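Local coordinates for probable cell division protein WhiA (Thermotoga maritima, PDB 3HYI), which probably takes part in cell division and chromosome segregation, and probably binds DNA through its helix-turn-helix domain, which is joined to a degenerate homing-endonuclease fold, at residues Phe9-Leu17 with Phe119-Pro128; Leu244-Arg255 with Ile277-Ile287. All coordinates share one frame; numbering follows the deposited sequence. Where two conformers were deposited one is given.

Interaction 1 of 2, residues Phe9-Leu17 with Phe119-Pro128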
loop_
_atom_site.group_PDB
_atom_site.type_symbol
_atom_site.label_atom_id
_atom_site.label_comp_id
_atom_site.label_asym_id
_atom_site.label_seq_id
_atom_site.Cartn_x
_atom_site.Cartn_y
_atom_site.Cartn_z
ATOM N N PHE A 9 -4.079 12.977 1.639
ATOM C CA PHE A 9 -3.790 12.194 2.827
ATOM C C PHE A 9 -2.522 12.685 3.521
ATOM O O PHE A 9 -2.436 12.715 4.750
ATOM C CB PHE A 9 -3.611 10.739 2.416
ATOM C CG PHE A 9 -3.454 9.809 3.564
ATOM C CD1 PHE A 9 -4.570 9.266 4.180
ATOM C CD2 PHE A 9 -2.196 9.470 4.030
ATOM C CE1 PHE A 9 -4.433 8.402 5.243
ATOM C CE2 PHE A 9 -2.052 8.605 5.090
ATOM C CZ PHE A 9 -3.170 8.070 5.701
ATOM N N SER A 10 -1.542 13.056 2.703
ATOM C CA SER A 10 -0.249 13.540 3.171
ATOM C C SER A 10 -0.371 14.824 3.983
ATOM O O SER A 10 0.217 14.939 5.056
ATOM C CB SER A 10 0.671 13.787 1.973
ATOM O OG SER A 10 2.024 13.871 2.378
ATOM N N GLU A 11 -1.124 15.792 3.462
ATOM C CA GLU A 11 -1.334 17.062 4.161
ATOM C C GLU A 11 -2.113 16.863 5.462
ATOM O O GLU A 11 -1.881 17.579 6.432
ATOM C CB GLU A 11 -2.051 18.069 3.254
ATOM C CG GLU A 11 -2.209 19.494 3.835
ATOM C CD GLU A 11 -0.891 20.237 4.048
ATOM O OE1 GLU A 11 0.177 19.737 3.632
ATOM O OE2 GLU A 11 -0.932 21.340 4.634
ATOM N N GLU A 12 -3.027 15.894 5.480
ATOM C CA GLU A 12 -3.762 15.545 6.702
ATOM C C GLU A 12 -2.833 15.042 7.810
ATOM O O GLU A 12 -3.027 15.368 8.983
ATOM C CB GLU A 12 -4.840 14.499 6.409
ATOM C CG GLU A 12 -6.070 15.065 5.734
ATOM C CD GLU A 12 -7.139 14.015 5.516
ATOM O OE1 GLU A 12 -8.261 14.201 6.027
ATOM O OE2 GLU A 12 -6.858 12.997 4.847
ATOM N N ILE A 13 -1.836 14.246 7.433
ATOM C CA ILE A 13 -0.784 13.825 8.359
ATOM C C ILE A 13 0.007 15.033 8.856
ATOM O O ILE A 13 0.259 15.165 10.051
ATOM C CB ILE A 13 0.186 12.821 7.692
ATOM C CG1 ILE A 13 -0.512 11.483 7.453
ATOM C CG2 ILE A 13 1.430 12.600 8.552
ATOM C CD1 ILE A 13 0.036 10.749 6.266
ATOM N N LYS A 14 0.389 15.914 7.938
ATOM C CA LYS A 14 1.183 17.095 8.285
ATOM C C LYS A 14 0.442 18.088 9.190
ATOM O O LYS A 14 1.069 18.774 9.995
ATOM C CB LYS A 14 1.697 17.785 7.017
ATOM C CG LYS A 14 2.756 16.966 6.308
ATOM C CD LYS A 14 3.307 17.653 5.081
ATOM C CE LYS A 14 4.333 16.766 4.394
ATOM N NZ LYS A 14 5.116 17.486 3.362
ATOM N N GLU A 15 -0.884 18.154 9.063
ATOM C CA GLU A 15 -1.706 18.985 9.950
ATOM C C GLU A 15 -1.637 18.545 11.416
ATOM O O GLU A 15 -1.704 19.379 12.316
ATOM C CB GLU A 15 -3.165 18.988 9.488
ATOM C CG GLU A 15 -3.419 19.839 8.251
ATOM C CD GLU A 15 -4.824 19.691 7.713
ATOM O OE1 GLU A 15 -5.456 18.638 7.952
ATOM O OE2 GLU A 15 -5.300 20.633 7.044
ATOM N N GLU A 16 -1.511 17.239 11.651
ATOM C CA GLU A 16 -1.354 16.708 13.012
ATOM C C GLU A 16 -0.056 17.168 13.682
ATOM O O GLU A 16 0.038 17.189 14.908
ATOM C CB GLU A 16 -1.390 15.172 13.016
ATOM C CG GLU A 16 -2.774 14.568 12.837
ATOM C CD GLU A 16 -2.850 13.113 13.290
ATOM O OE1 GLU A 16 -2.281 12.775 14.350
ATOM O OE2 GLU A 16 -3.494 12.306 12.591
ATOM N N LEU A 17 0.939 17.527 12.873
ATOM C CA LEU A 17 2.267 17.872 13.377
ATOM C C LEU A 17 2.474 19.361 13.668
ATOM O O LEU A 17 3.483 19.732 14.264
ATOM C CB LEU A 17 3.325 17.392 12.386
ATOM C CG LEU A 17 3.292 15.895 12.061
ATOM C CD1 LEU A 17 4.348 15.551 11.020
ATOM C CD2 LEU A 17 3.486 15.062 13.324
ATOM N N PHE A 119 10.467 15.782 6.970
ATOM C CA PHE A 119 9.218 15.257 6.439
ATOM C C PHE A 119 8.204 16.350 6.121
ATOM O O PHE A 119 7.584 16.336 5.055
ATOM C CB PHE A 119 8.603 14.270 7.434
ATOM C CG PHE A 119 7.286 13.710 6.989
ATOM C CD1 PHE A 119 6.096 14.213 7.496
ATOM C CD2 PHE A 119 7.235 12.691 6.050
ATOM C CE1 PHE A 119 4.882 13.701 7.088
ATOM C CE2 PHE A 119 6.017 12.172 5.632
ATOM C CZ PHE A 119 4.840 12.676 6.152
ATOM N N LEU A 120 8.020 17.279 7.055
ATOM C CA LEU A 120 7.087 18.386 6.856
ATOM C C LEU A 120 7.454 19.204 5.624
ATOM O O LEU A 120 6.600 19.483 4.781
ATOM C CB LEU A 120 7.041 19.297 8.091
ATOM C CG LEU A 120 6.127 18.852 9.238
ATOM C CD1 LEU A 120 6.425 19.659 10.477
ATOM C CD2 LEU A 120 4.647 18.974 8.861
ATOM N N SER A 121 8.728 19.568 5.516
ATOM C CA SER A 121 9.186 20.485 4.474
ATOM C C SER A 121 9.298 19.820 3.098
ATOM O O SER A 121 8.750 20.326 2.118
ATOM C CB SER A 121 10.532 21.115 4.868
ATOM O OG SER A 121 11.541 20.134 5.051
ATOM N N GLY A 122 10.005 18.693 3.029
ATOM C CA GLY A 122 10.288 18.040 1.749
ATOM C C GLY A 122 9.792 16.613 1.596
ATOM O O GLY A 122 10.050 15.976 0.571
ATOM N N GLY A 123 9.081 16.105 2.599
ATOM C CA GLY A 123 8.601 14.726 2.577
ATOM C C GLY A 123 7.154 14.606 2.142
ATOM O O GLY A 123 6.444 15.598 2.025
ATOM N N SER A 124 6.721 13.377 1.885
ATOM C CA SER A 124 5.313 13.100 1.610
ATOM C C SER A 124 4.992 11.638 1.864
ATOM O O SER A 124 5.886 10.805 2.013
ATOM C CB SER A 124 4.933 13.479 0.173
ATOM O OG SER A 124 5.693 12.754 -0.776
ATOM N N MET A 125 3.700 11.344 1.918
ATOM C CA MET A 125 3.231 9.991 2.139
ATOM C C MET A 125 2.011 9.706 1.283
ATOM O O MET A 125 1.100 10.527 1.165
ATOM C CB MET A 125 2.881 9.773 3.607
ATOM C CG MET A 125 2.639 8.317 3.952
ATOM S SD MET A 125 1.796 8.116 5.521
ATOM C CE MET A 125 1.400 6.373 5.457
ATOM N N THR A 126 2.004 8.516 0.705
ATOM C CA THR A 126 0.917 8.072 -0.134
ATOM C C THR A 126 -0.247 7.565 0.710
ATOM O O THR A 126 -0.055 7.074 1.827
ATOM C CB THR A 126 1.384 6.946 -1.063
ATOM O OG1 THR A 126 2.095 7.510 -2.175
ATOM C CG2 THR A 126 0.197 6.174 -1.578
ATOM N N ASN A 127 -1.453 7.702 0.166
ATOM C CA ASN A 127 -2.633 7.063 0.729
ATOM C C ASN A 127 -2.431 5.541 0.713
ATOM O O ASN A 127 -2.342 4.941 -0.359
ATOM C CB ASN A 127 -3.877 7.447 -0.080
ATOM C CG ASN A 127 -5.177 7.134 0.646
ATOM O OD1 ASN A 127 -5.280 6.149 1.380
ATOM N ND2 ASN A 127 -6.185 7.975 0.433
ATOM N N PRO A 128 -2.363 4.912 1.903
ATOM C CA PRO A 128 -2.037 3.487 2.034
ATOM C C PRO A 128 -3.146 2.553 1.566
ATOM O O PRO A 128 -2.967 1.330 1.549
ATOM C CB PRO A 128 -1.800 3.322 3.531
ATOM C CG PRO A 128 -2.665 4.341 4.142
ATOM C CD PRO A 128 -2.621 5.520 3.220
HETATM O O HOH W 1 -1.090 11.595 0.039
#
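Ser10 and Met125 bring their CA atoms within 5.1 Å where helix 9-16 crosses strand 123-125, the N-to-C directions standing at 117°. Residues 119-122 end what reads as a degenerate LAGLIDADG helix of the endonuclease fold, and Gly123 opens the edge strand of its sheet. Gly123 suits this corner because a CB would collide with the carbonyl oxygen of Phe119. Lys14 bonds to the same corner. Its chain runs fully extended past CG, alongside but opposite in direction to Leu120, and carries Lys14 NZ to three backbone oxygens: 2.7 Å to Gly123 O, 2.9 Å to Leu120 O and a weak 3.2 Å to Phe119 O. It meets Leu120 O from above the carbonyl plane. Lysine fits because the carbonyl end of a helix is likely to attract a positive charge, while its methylenes pack on Leu120 CD2 and put CE over a face of the Phe119 ring. A methionine here would probably leave the Leu120 and Gly123 oxygens without this ammonium donor and the helix end without its compensating charge. One turn earlier, Ser10 OG receives the N-H of Met125 at 3.1 Å and 154°. Beyond it, Phe9 has CG anti to its own nitrogen (chi1 -174°), which lays the ring against the residues following the strand. Pro128 CD sits over one face in a CH-pi contact, 3.6 Å from Phe9 CZ, and Met125 SD approaches the edge in the ring plane, 3.9 Å from Phe9 CE2, as a Met-aromatic pair. Ile13 CD1 packs against that sulfur, and Ile194 of helix 189-201 touches both Phe9 and Met125. A water accepts from Ser10 N and donates to Met125 O at 2.7 Å.

Interaction 2 of 2, residues Leu244-Arg255 with Ile277-Ile287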
loop_
_atom_site.group_PDB
_atom_site.type_symbol
_atom_site.label_atom_id
_atom_site.label_comp_id
_atom_site.label_asym_id
_atom_site.label_seq_id
_atom_site.Cartn_x
_atom_site.Cartn_y
_atom_site.Cartn_z
ATOM N N LEU A 244 -30.701 -41.495 -28.514
ATOM C CA LEU A 244 -30.689 -40.116 -28.040
ATOM C C LEU A 244 -30.561 -39.186 -29.241
ATOM O O LEU A 244 -30.084 -39.610 -30.297
ATOM C CB LEU A 244 -29.509 -39.870 -27.095
ATOM C CG LEU A 244 -29.611 -40.469 -25.691
ATOM C CD1 LEU A 244 -28.273 -40.375 -24.980
ATOM C CD2 LEU A 244 -30.698 -39.772 -24.886
ATOM N N PRO A 245 -30.982 -37.916 -29.088
ATOM C CA PRO A 245 -30.642 -36.911 -30.096
ATOM C C PRO A 245 -29.134 -36.884 -30.343
ATOM O O PRO A 245 -28.354 -36.970 -29.389
ATOM C CB PRO A 245 -31.107 -35.598 -29.459
ATOM C CG PRO A 245 -32.163 -35.994 -28.490
ATOM C CD PRO A 245 -31.789 -37.353 -27.991
ATOM N N GLU A 246 -28.742 -36.765 -31.610
ATOM C CA GLU A 246 -27.340 -36.891 -32.024
ATOM C C GLU A 246 -26.347 -36.211 -31.080
ATOM O O GLU A 246 -25.343 -36.811 -30.700
ATOM C CB GLU A 246 -27.155 -36.340 -33.440
ATOM N N ASP A 247 -26.636 -34.969 -30.697
ATOM C CA ASP A 247 -25.704 -34.182 -29.878
ATOM C C ASP A 247 -25.586 -34.688 -28.436
ATOM O O ASP A 247 -24.517 -34.595 -27.829
ATOM C CB ASP A 247 -26.070 -32.692 -29.898
ATOM C CG ASP A 247 -27.413 -32.401 -29.258
ATOM O OD1 ASP A 247 -28.363 -33.193 -29.447
ATOM O OD2 ASP A 247 -27.514 -31.365 -28.571
ATOM N N LEU A 248 -26.676 -35.228 -27.898
ATOM C CA LEU A 248 -26.644 -35.864 -26.582
ATOM C C LEU A 248 -25.960 -37.227 -26.642
ATOM O O LEU A 248 -25.337 -37.657 -25.672
ATOM C CB LEU A 248 -28.060 -36.021 -26.020
ATOM C CG LEU A 248 -28.849 -34.735 -25.756
ATOM C CD1 LEU A 248 -30.122 -35.060 -24.974
ATOM C CD2 LEU A 248 -28.018 -33.699 -25.012
ATOM N N ARG A 249 -26.081 -37.903 -27.780
ATOM C CA ARG A 249 -25.498 -39.228 -27.951
ATOM C C ARG A 249 -23.974 -39.201 -27.879
ATOM O O ARG A 249 -23.368 -40.049 -27.226
ATOM C CB ARG A 249 -25.937 -39.833 -29.278
ATOM C CG ARG A 249 -25.352 -41.203 -29.550
ATOM C CD ARG A 249 -25.846 -41.730 -30.870
ATOM N NE ARG A 249 -25.300 -40.945 -31.973
ATOM C CZ ARG A 249 -24.114 -41.154 -32.543
ATOM N NH1 ARG A 249 -23.328 -42.148 -32.135
ATOM N NH2 ARG A 249 -23.710 -40.369 -33.537
ATOM N N ARG A 250 -23.366 -38.231 -28.559
ATOM C CA ARG A 250 -21.912 -38.080 -28.562
ATOM C C ARG A 250 -21.377 -37.711 -27.183
ATOM O O ARG A 250 -20.304 -38.168 -26.786
ATOM C CB ARG A 250 -21.483 -37.018 -29.574
ATOM C CG ARG A 250 -21.782 -37.388 -31.014
ATOM C CD ARG A 250 -21.121 -36.413 -31.974
ATOM N NE ARG A 250 -21.800 -35.115 -31.993
ATOM C CZ ARG A 250 -22.928 -34.854 -32.655
ATOM N NH1 ARG A 250 -23.543 -35.801 -33.362
ATOM N NH2 ARG A 250 -23.456 -33.634 -32.606
ATOM N N VAL A 251 -22.128 -36.877 -26.465
ATOM C CA VAL A 251 -21.762 -36.451 -25.113
ATOM C C VAL A 251 -21.824 -37.616 -24.119
ATOM O O VAL A 251 -20.959 -37.740 -23.245
ATOM C CB VAL A 251 -22.669 -35.293 -24.632
ATOM C CG1 VAL A 251 -22.463 -35.006 -23.149
ATOM C CG2 VAL A 251 -22.404 -34.041 -25.463
ATOM N N ALA A 252 -22.845 -38.462 -24.262
ATOM C CA ALA A 252 -22.998 -39.658 -23.429
ATOM C C ALA A 252 -21.853 -40.640 -23.650
ATOM O O ALA A 252 -21.307 -41.184 -22.692
ATOM C CB ALA A 252 -24.334 -40.337 -23.710
ATOM N N LEU A 253 -21.493 -40.858 -24.914
ATOM C CA LEU A 253 -20.384 -41.747 -25.266
ATOM C C LEU A 253 -19.037 -41.249 -24.735
ATOM O O LEU A 253 -18.280 -42.014 -24.141
ATOM C CB LEU A 253 -20.299 -41.927 -26.786
ATOM C CG LEU A 253 -21.404 -42.749 -27.456
ATOM C CD1 LEU A 253 -21.202 -42.762 -28.960
ATOM C CD2 LEU A 253 -21.445 -44.167 -26.908
ATOM N N VAL A 254 -18.744 -39.970 -24.955
ATOM C CA VAL A 254 -17.474 -39.379 -24.523
ATOM C C VAL A 254 -17.304 -39.423 -22.998
ATOM O O VAL A 254 -16.218 -39.727 -22.504
ATOM C CB VAL A 254 -17.314 -37.926 -25.054
ATOM C CG1 VAL A 254 -16.296 -37.152 -24.243
ATOM C CG2 VAL A 254 -16.909 -37.946 -26.522
ATOM N N ARG A 255 -18.374 -39.133 -22.261
ATOM C CA ARG A 255 -18.362 -39.258 -20.801
ATOM C C ARG A 255 -18.088 -40.704 -20.373
ATOM O O ARG A 255 -17.262 -40.951 -19.497
ATOM C CB ARG A 255 -19.695 -38.787 -20.209
ATOM C CG ARG A 255 -19.865 -39.019 -18.701
ATOM C CD ARG A 255 -19.197 -37.941 -17.854
ATOM N NE ARG A 255 -17.748 -38.098 -17.750
ATOM C CZ ARG A 255 -16.941 -37.282 -17.076
ATOM N NH1 ARG A 255 -17.414 -36.220 -16.433
ATOM N NH2 ARG A 255 -15.642 -37.528 -17.049
ATOM N N ILE A 277 -21.167 -28.528 -22.703
ATOM C CA ILE A 277 -21.180 -29.960 -22.439
ATOM C C ILE A 277 -21.920 -30.238 -21.132
ATOM O O ILE A 277 -22.515 -31.301 -20.954
ATOM C CB ILE A 277 -19.764 -30.583 -22.414
ATOM C CG1 ILE A 277 -19.845 -32.057 -22.825
ATOM C CG2 ILE A 277 -19.122 -30.460 -21.041
ATOM C CD1 ILE A 277 -18.521 -32.664 -23.236
ATOM N N TYR A 278 -21.903 -29.258 -20.236
ATOM C CA TYR A 278 -22.580 -29.387 -18.965
ATOM C C TYR A 278 -24.107 -29.292 -19.102
ATOM O O TYR A 278 -24.832 -30.023 -18.426
ATOM C CB TYR A 278 -22.058 -28.338 -17.995
ATOM C CG TYR A 278 -22.764 -28.397 -16.685
ATOM C CD1 TYR A 278 -22.590 -29.486 -15.840
ATOM C CD2 TYR A 278 -23.640 -27.392 -16.304
ATOM C CE1 TYR A 278 -23.256 -29.563 -14.635
ATOM C CE2 TYR A 278 -24.311 -27.454 -15.100
ATOM C CZ TYR A 278 -24.116 -28.541 -14.268
ATOM O OH TYR A 278 -24.781 -28.605 -13.067
ATOM N N SER A 279 -24.584 -28.395 -19.970
ATOM C CA SER A 279 -26.017 -28.257 -20.236
ATOM C C SER A 279 -26.567 -29.541 -20.848
ATOM O O SER A 279 -27.676 -29.970 -20.530
ATOM C CB SER A 279 -26.282 -27.085 -21.183
ATOM O OG SER A 279 -25.823 -25.865 -20.627
ATOM N N LYS A 280 -25.779 -30.146 -21.731
ATOM C CA LYS A 280 -26.168 -31.390 -22.388
ATOM C C LYS A 280 -26.215 -32.566 -21.427
ATOM O O LYS A 280 -27.097 -33.422 -21.528
ATOM C CB LYS A 280 -25.212 -31.701 -23.532
ATOM C CG LYS A 280 -25.498 -30.880 -24.751
ATOM C CD LYS A 280 -24.426 -31.072 -25.792
ATOM C CE LYS A 280 -24.223 -29.803 -26.587
ATOM N NZ LYS A 280 -25.457 -29.418 -27.329
ATOM N N LEU A 281 -25.256 -32.610 -20.507
ATOM C CA LEU A 281 -25.250 -33.616 -19.451
ATOM C C LEU A 281 -26.467 -33.478 -18.531
ATOM O O LEU A 281 -27.017 -34.483 -18.083
ATOM C CB LEU A 281 -23.951 -33.539 -18.640
ATOM C CG LEU A 281 -22.732 -34.149 -19.337
ATOM C CD1 LEU A 281 -21.441 -33.664 -18.695
ATOM C CD2 LEU A 281 -22.809 -35.676 -19.320
ATOM N N LYS A 282 -26.885 -32.241 -18.262
ATOM C CA LYS A 282 -28.088 -31.986 -17.456
ATOM C C LYS A 282 -29.347 -32.527 -18.140
ATOM O O LYS A 282 -30.224 -33.094 -17.484
ATOM C CB LYS A 282 -28.250 -30.492 -17.179
ATOM C CG LYS A 282 -27.156 -29.899 -16.307
ATOM N N ARG A 283 -29.431 -32.349 -19.457
ATOM C CA ARG A 283 -30.526 -32.913 -20.247
ATOM C C ARG A 283 -30.540 -34.437 -20.195
ATOM O O ARG A 283 -31.601 -35.052 -20.074
ATOM C CB ARG A 283 -30.428 -32.471 -21.707
ATOM C CG ARG A 283 -30.798 -31.018 -21.945
ATOM C CD ARG A 283 -31.271 -30.806 -23.377
ATOM N NE ARG A 283 -30.161 -30.610 -24.310
ATOM C CZ ARG A 283 -30.162 -30.971 -25.594
ATOM N NH1 ARG A 283 -31.203 -31.596 -26.141
ATOM N NH2 ARG A 283 -29.096 -30.722 -26.341
ATOM N N ILE A 284 -29.357 -35.035 -20.307
ATOM C CA ILE A 284 -29.210 -36.486 -20.253
ATOM C C ILE A 284 -29.685 -37.027 -18.902
ATOM O O ILE A 284 -30.392 -38.030 -18.842
ATOM C CB ILE A 284 -27.747 -36.910 -20.529
ATOM C CG1 ILE A 284 -27.416 -36.721 -22.011
ATOM C CG2 ILE A 284 -27.513 -38.359 -20.124
ATOM C CD1 ILE A 284 -25.937 -36.840 -22.332
ATOM N N ILE A 285 -29.304 -36.348 -17.827
ATOM C CA ILE A 285 -29.756 -36.707 -16.479
ATOM C C ILE A 285 -31.279 -36.569 -16.341
ATOM O O ILE A 285 -31.930 -37.427 -15.741
ATOM C CB ILE A 285 -29.038 -35.857 -15.406
ATOM C CG1 ILE A 285 -27.567 -36.269 -15.308
ATOM C CG2 ILE A 285 -29.709 -36.010 -14.044
ATOM C CD1 ILE A 285 -26.725 -35.326 -14.469
ATOM N N LYS A 286 -31.833 -35.494 -16.900
ATOM C CA LYS A 286 -33.287 -35.283 -16.938
ATOM C C LYS A 286 -34.000 -36.438 -17.651
ATOM O O LYS A 286 -35.036 -36.915 -17.185
ATOM C CB LYS A 286 -33.611 -33.931 -17.603
ATOM C CG LYS A 286 -35.041 -33.753 -18.137
ATOM C CD LYS A 286 -36.095 -33.750 -17.036
ATOM C CE LYS A 286 -37.494 -33.657 -17.632
ATOM N NZ LYS A 286 -38.564 -33.558 -16.598
ATOM N N ILE A 287 -33.437 -36.886 -18.771
ATOM C CA ILE A 287 -33.982 -38.027 -19.516
ATOM C C ILE A 287 -33.898 -39.334 -18.719
ATOM O O ILE A 287 -34.816 -40.149 -18.764
ATOM C CB ILE A 287 -33.275 -38.198 -20.885
ATOM C CG1 ILE A 287 -33.706 -37.082 -21.844
ATOM C CG2 ILE A 287 -33.590 -39.557 -21.498
ATOM C CD1 ILE A 287 -32.907 -37.033 -23.128
#
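Val251 and Leu248 are the two knobs that helix 246-255 sets into helix 277-287, the latter probably the recognition helix of the predicted helix-turn-helix motif. The branched ends of Val251 divide their work: CG1 lies 3.9 Å from Leu281 CD2, also meeting Ile277 and Ile284, while CG2 rests 3.6 Å from Lys280 CD. Leu248 enters the next hole, among Lys280, Arg283, Ile284 and Ile287. Its CD2 stands over one face of the Arg283 guanidinium, 3.4 Å from NH2, so an apolar methyl meets the flat face and leaves the N-H edge for a charge. Leu244 closes the end of the row against Ile287 CD1.

Outside these knobs the helices, crossing at 95°, are tied by Asp247. It holds CG in the cramped setting between its backbone nitrogen and carbonyl carbon (chi1 65°), where OD2 faces both cations. Arg283 NH2 bonds to Asp247 OD2 on its syn side at 2.8 Å, with OD2 near the guanidinium plane, and Lys280 NZ takes the anti lone pair of OD2 at 3.1 Å.

In the second shell, Val251 touches Leu270, and Ile277 meets Leu266 of helix 263-268, which packs the pair into the helix-turn-helix domain. Ile284 also touches Ile235 of helix 207-238, while its CD1 lies beside the small Ala252 and 3.5 Å from Leu248 O.

The two contacts belong to different domains and lie in series along the chain: their centres are 64 Å apart and their nearest atoms about 40 Å. Interaction 1 sets helix 9-16 against the helix-strand corner at 119-128, in the degenerate endonuclease part, its centre about 15 Å from the centre of the chain, whereas that of interaction 2 lies about 50 Å from it, within the helix-turn-helix domain. The long helix 207-238 falls between them in sequence and packs directly on interaction 2. There a bound sodium ion is about 9 Å from the side chain of Arg255, too far for that side chain to coordinate it. The contacts do not touch, and each lies inside its own part of the chain.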